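Local coordinates for sperm autoantigenic protein 17 (Danio rerio, PDB 7MY4) that probably dimerises through its docking and dimerization domain and offers that dimer as a binding surface for A-kinase anchoring proteins, at residues 16-19 with 20-23; 43-46 with 47-50. All coordinates share one frame; numbering follows the deposited sequence.

Contact 1. Residues 16-19 with 20-23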
loop_
_atom_site.group_PDB
_atom_site.type_symbol
_atom_site.label_atom_id
_atom_site.label_comp_id
_atom_site.label_asym_id
_atom_site.label_seq_id
_atom_site.Cartn_x
_atom_site.Cartn_y
_atom_site.Cartn_z
ATOM N N ARG A 16 -7.189 12.528 -3.216
ATOM C CA ARG A 16 -7.565 11.636 -4.297
ATOM C C ARG A 16 -6.811 10.321 -4.161
ATOM O O ARG A 16 -5.577 10.303 -4.067
ATOM C CB ARG A 16 -7.292 12.304 -5.641
ATOM C CG ARG A 16 -7.636 11.431 -6.836
ATOM C CD ARG A 16 -7.444 12.141 -8.174
ATOM N NE ARG A 16 -7.991 11.314 -9.259
ATOM C CZ ARG A 16 -9.300 11.144 -9.483
ATOM N NH1 ARG A 16 -10.204 11.732 -8.700
ATOM N NH2 ARG A 16 -9.719 10.385 -10.486
ATOM N N GLY A 17 -7.574 9.231 -4.149
ATOM C CA GLY A 17 -7.058 7.883 -4.033
ATOM C C GLY A 17 -7.188 7.284 -2.649
ATOM O O GLY A 17 -7.199 6.046 -2.516
ATOM N N PHE A 18 -7.268 8.121 -1.606
ATOM C CA PHE A 18 -7.384 7.590 -0.253
ATOM C C PHE A 18 -8.721 6.878 -0.053
ATOM O O PHE A 18 -8.791 5.888 0.689
ATOM C CB PHE A 18 -7.181 8.720 0.768
ATOM C CG PHE A 18 -7.058 8.239 2.193
ATOM C CD1 PHE A 18 -6.041 7.377 2.564
ATOM C CD2 PHE A 18 -7.959 8.655 3.173
ATOM C CE1 PHE A 18 -5.922 6.932 3.869
ATOM C CE2 PHE A 18 -7.834 8.219 4.489
ATOM C CZ PHE A 18 -6.820 7.356 4.833
ATOM N N GLY A 19 -9.775 7.314 -0.741
ATOM C CA GLY A 19 -11.020 6.576 -0.682
ATOM C C GLY A 19 -10.852 5.152 -1.165
ATOM O O GLY A 19 -11.303 4.206 -0.524
ATOM N N ASN A 20 -10.167 4.982 -2.287
ATOM C CA ASN A 20 -9.899 3.637 -2.770
ATOM C C ASN A 20 -9.030 2.854 -1.794
ATOM O O ASN A 20 -9.173 1.625 -1.672
ATOM C CB ASN A 20 -9.222 3.705 -4.142
ATOM C CG ASN A 20 -10.181 4.062 -5.256
ATOM O OD1 ASN A 20 -11.399 4.186 -5.056
ATOM N ND2 ASN A 20 -9.643 4.193 -6.470
ATOM N N LEU A 21 -8.065 3.521 -1.154
ATOM C CA LEU A 21 -7.213 2.807 -0.217
ATOM C C LEU A 21 -8.048 2.223 0.919
ATOM O O LEU A 21 -7.914 1.034 1.268
ATOM C CB LEU A 21 -6.123 3.739 0.313
ATOM C CG LEU A 21 -5.044 3.034 1.109
ATOM C CD1 LEU A 21 -4.166 2.202 0.191
ATOM C CD2 LEU A 21 -4.162 4.023 1.893
ATOM N N LEU A 22 -8.922 3.048 1.505
ATOM C CA LEU A 22 -9.804 2.572 2.564
ATOM C C LEU A 22 -10.759 1.490 2.066
ATOM O O LEU A 22 -11.094 0.542 2.808
ATOM C CB LEU A 22 -10.595 3.748 3.142
ATOM C CG LEU A 22 -9.797 4.839 3.845
ATOM C CD1 LEU A 22 -10.756 5.900 4.267
ATOM C CD2 LEU A 22 -9.039 4.287 5.033
ATOM N N GLU A 23 -11.261 1.648 0.834
ATOM C CA GLU A 23 -12.191 0.662 0.291
ATOM C C GLU A 23 -11.530 -0.704 0.160
ATOM O O GLU A 23 -12.159 -1.741 0.411
ATOM C CB GLU A 23 -12.715 1.125 -1.070
ATOM C CG GLU A 23 -13.733 0.109 -1.634
ATOM C CD GLU A 23 -14.437 0.538 -2.898
ATOM O OE1 GLU A 23 -14.499 1.754 -3.185
ATOM O OE2 GLU A 23 -14.979 -0.362 -3.602
#
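Leu21 N donates to Gly17 O at 3.0 Å, and with this bond the first turn of helix 18-32 closes: Gly17 is the N-cap residue of the first helix of the docking and dimerization domain, the RIIa fold of type II PKA regulatory subunits. Leu22 N follows to Phe18 O, 3.0 Å away, and Glu23 N to Gly19 O at 2.9 Å, so three successive i to i+4 bonds set the helix going. Gly17 takes a positive phi of 102°, where a side chain would be jammed against the carbonyl oxygen of Arg16. On the polar side, Glu23 sends its carboxylate onward along the helix, where OE2 makes a salt bridge with Arg27.

Packing in this turn is organised by the Phe18 ring. Its CG stands anti to the backbone N (chi1 -171°), which brings the ring back alongside the next turn although its CB starts out away from it. Leu22 sits over one face in a CH-pi contact, CG 4.1 Å from the ring centroid and displaced toward the rim. Leu21 CD2 comes obliquely to the ring, 3.9 Å from Phe18 CD1, and Leu21 also touches helix 37-55. An alanine in place of Phe18 removes the ring, and the isobutyl group of Leu22 would probably be left freer to turn, without the face it now rests on. The two methyls of Leu22 divide the far part of the ring between them: CD1 comes within 3.7 Å of Phe18 CE2, while CD2 approaches Phe18 CZ at 3.8 Å.

Contact 2. Residues 43-46 with 47-50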
loop_
_atom_site.group_PDB
_atom_site.type_symbol
_atom_site.label_atom_id
_atom_site.label_comp_id
_atom_site.label_asym_id
_atom_site.label_seq_id
_atom_site.Cartn_x
_atom_site.Cartn_y
_atom_site.Cartn_z
ATOM N N VAL A 43 -1.728 -6.286 8.875
ATOM C CA VAL A 43 -1.261 -7.263 7.896
ATOM C C VAL A 43 -1.645 -6.842 6.486
ATOM O O VAL A 43 -0.851 -6.986 5.547
ATOM C CB VAL A 43 -1.800 -8.653 8.224
ATOM C CG1 VAL A 43 -1.410 -9.625 7.093
ATOM C CG2 VAL A 43 -1.273 -9.102 9.582
ATOM N N TYR A 44 -2.864 -6.324 6.314
ATOM C CA TYR A 44 -3.308 -5.849 5.009
ATOM C C TYR A 44 -2.324 -4.846 4.418
ATOM O O TYR A 44 -1.922 -4.969 3.252
ATOM C CB TYR A 44 -4.712 -5.223 5.121
ATOM C CG TYR A 44 -5.175 -4.666 3.787
ATOM C CD1 TYR A 44 -5.737 -5.490 2.848
ATOM C CD2 TYR A 44 -5.027 -3.333 3.465
ATOM C CE1 TYR A 44 -6.142 -5.008 1.618
ATOM C CE2 TYR A 44 -5.435 -2.835 2.236
ATOM C CZ TYR A 44 -5.978 -3.669 1.311
ATOM O OH TYR A 44 -6.381 -3.202 0.067
ATOM N N PHE A 45 -1.947 -3.822 5.192
ATOM C CA PHE A 45 -1.066 -2.788 4.647
ATOM C C PHE A 45 0.348 -3.312 4.475
ATOM O O PHE A 45 1.016 -2.974 3.494
ATOM C CB PHE A 45 -1.103 -1.535 5.515
ATOM C CG PHE A 45 -2.375 -0.766 5.330
ATOM C CD1 PHE A 45 -2.616 -0.100 4.140
ATOM C CD2 PHE A 45 -3.358 -0.778 6.285
ATOM C CE1 PHE A 45 -3.800 0.562 3.939
ATOM C CE2 PHE A 45 -4.556 -0.103 6.077
ATOM C CZ PHE A 45 -4.767 0.556 4.911
ATOM N N THR A 46 0.804 -4.184 5.366
ATOM C CA THR A 46 2.110 -4.807 5.156
ATOM C C THR A 46 2.151 -5.544 3.827
ATOM O O THR A 46 3.097 -5.388 3.042
ATOM C CB THR A 46 2.436 -5.741 6.329
ATOM O OG1 THR A 46 2.499 -4.968 7.533
ATOM C CG2 THR A 46 3.763 -6.440 6.084
ATOM N N GLU A 47 1.122 -6.346 3.545
ATOM C CA GLU A 47 1.114 -7.124 2.313
ATOM C C GLU A 47 0.902 -6.230 1.094
ATOM O O GLU A 47 1.477 -6.485 0.027
ATOM C CB GLU A 47 0.046 -8.218 2.388
ATOM C CG GLU A 47 0.372 -9.323 3.390
ATOM C CD GLU A 47 1.712 -10.002 3.112
ATOM O OE1 GLU A 47 1.918 -10.462 1.964
ATOM O OE2 GLU A 47 2.560 -10.053 4.028
ATOM N N LEU A 48 0.087 -5.175 1.226
ATOM C CA LEU A 48 -0.103 -4.249 0.108
ATOM C C LEU A 48 1.204 -3.547 -0.233
ATOM O O LEU A 48 1.544 -3.357 -1.413
ATOM C CB LEU A 48 -1.187 -3.231 0.472
ATOM C CG LEU A 48 -1.548 -2.233 -0.624
ATOM C CD1 LEU A 48 -2.202 -2.896 -1.802
ATOM C CD2 LEU A 48 -2.454 -1.157 -0.039
ATOM N N LEU A 49 1.971 -3.192 0.791
ATOM C CA LEU A 49 3.262 -2.554 0.565
ATOM C C LEU A 49 4.251 -3.504 -0.100
ATOM O O LEU A 49 5.043 -3.087 -0.955
ATOM C CB LEU A 49 3.803 -2.066 1.893
ATOM C CG LEU A 49 3.101 -0.816 2.442
ATOM C CD1 LEU A 49 3.453 -0.612 3.892
ATOM C CD2 LEU A 49 3.499 0.414 1.614
ATOM N N LYS A 50 4.246 -4.779 0.291
ATOM C CA LYS A 50 5.116 -5.751 -0.379
ATOM C C LYS A 50 4.752 -5.874 -1.851
ATOM O O LYS A 50 5.635 -5.921 -2.723
ATOM C CB LYS A 50 5.005 -7.102 0.316
ATOM C CG LYS A 50 5.929 -8.177 -0.238
ATOM C CD LYS A 50 5.687 -9.544 0.432
ATOM C CE LYS A 50 5.502 -9.482 1.949
ATOM N NZ LYS A 50 5.110 -10.809 2.523
#
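Glu47 N donates to Val43 O at 2.9 Å, the first of four consecutive i to i+4 bonds in helix 37-55, the second helix of the RIIa-type domain. Leu48 N, Leu49 N and Lys50 N follow to Tyr44 O, Phe45 O and Thr46 O. Each of these carbonyls thus has an i+4 amide as its partner. Thr46 also settles its hydroxyl on the main chain, OG1 bonding back to Ala42 O one turn earlier.

In the conformer of Glu47 modelled here, one of two, Lys50 NZ makes a salt bridge to Glu47 OE2 (3.1 Å), on the syn lone pair, with a weak second bond to OE1. The glutamate bends at chi2 (-57°) and the lysine at chi3 to bring their ends together, but the pairing is probably not permanent. In the same conformer, Glu47 CG runs beside Val43 CG1, 4.1 Å away, the two chains pointing the same way.

On the apolar side, Tyr44 CD2 stands 3.9 Å above the plane of the Phe45 ring, over its centre. Leu48 CD2 approaches Tyr44 CE2 at 4.1 Å and also touches Phe45 CD1 obliquely. Tyr44 and Phe45 both pack on Leu25 of helix 18-32. The chemistry is consistent with an amphipathic helix, charged at Glu47 and Lys50 and apolar where the rings face the partner helix.

In the fold
Contact 1 comes first along the chain, at the start of helix 18-32; contact 2 follows in the middle of helix 37-55, the next helix. Their centres are about 15 Å apart, yet they meet directly: Leu21 CD1 packs on Leu48 CD2 at 3.8 Å, and Leu21 CG lies 4.0 Å from Phe45 CE1. Leu21 is therefore the bridge between the two turns. The pair of helices makes up the helix-turn-helix protomer of the docking and dimerization domain. In relatives, two such protomers assemble into a four-helix bundle that receives an anchoring helix; the single chain here is consistent with one half of that arrangement.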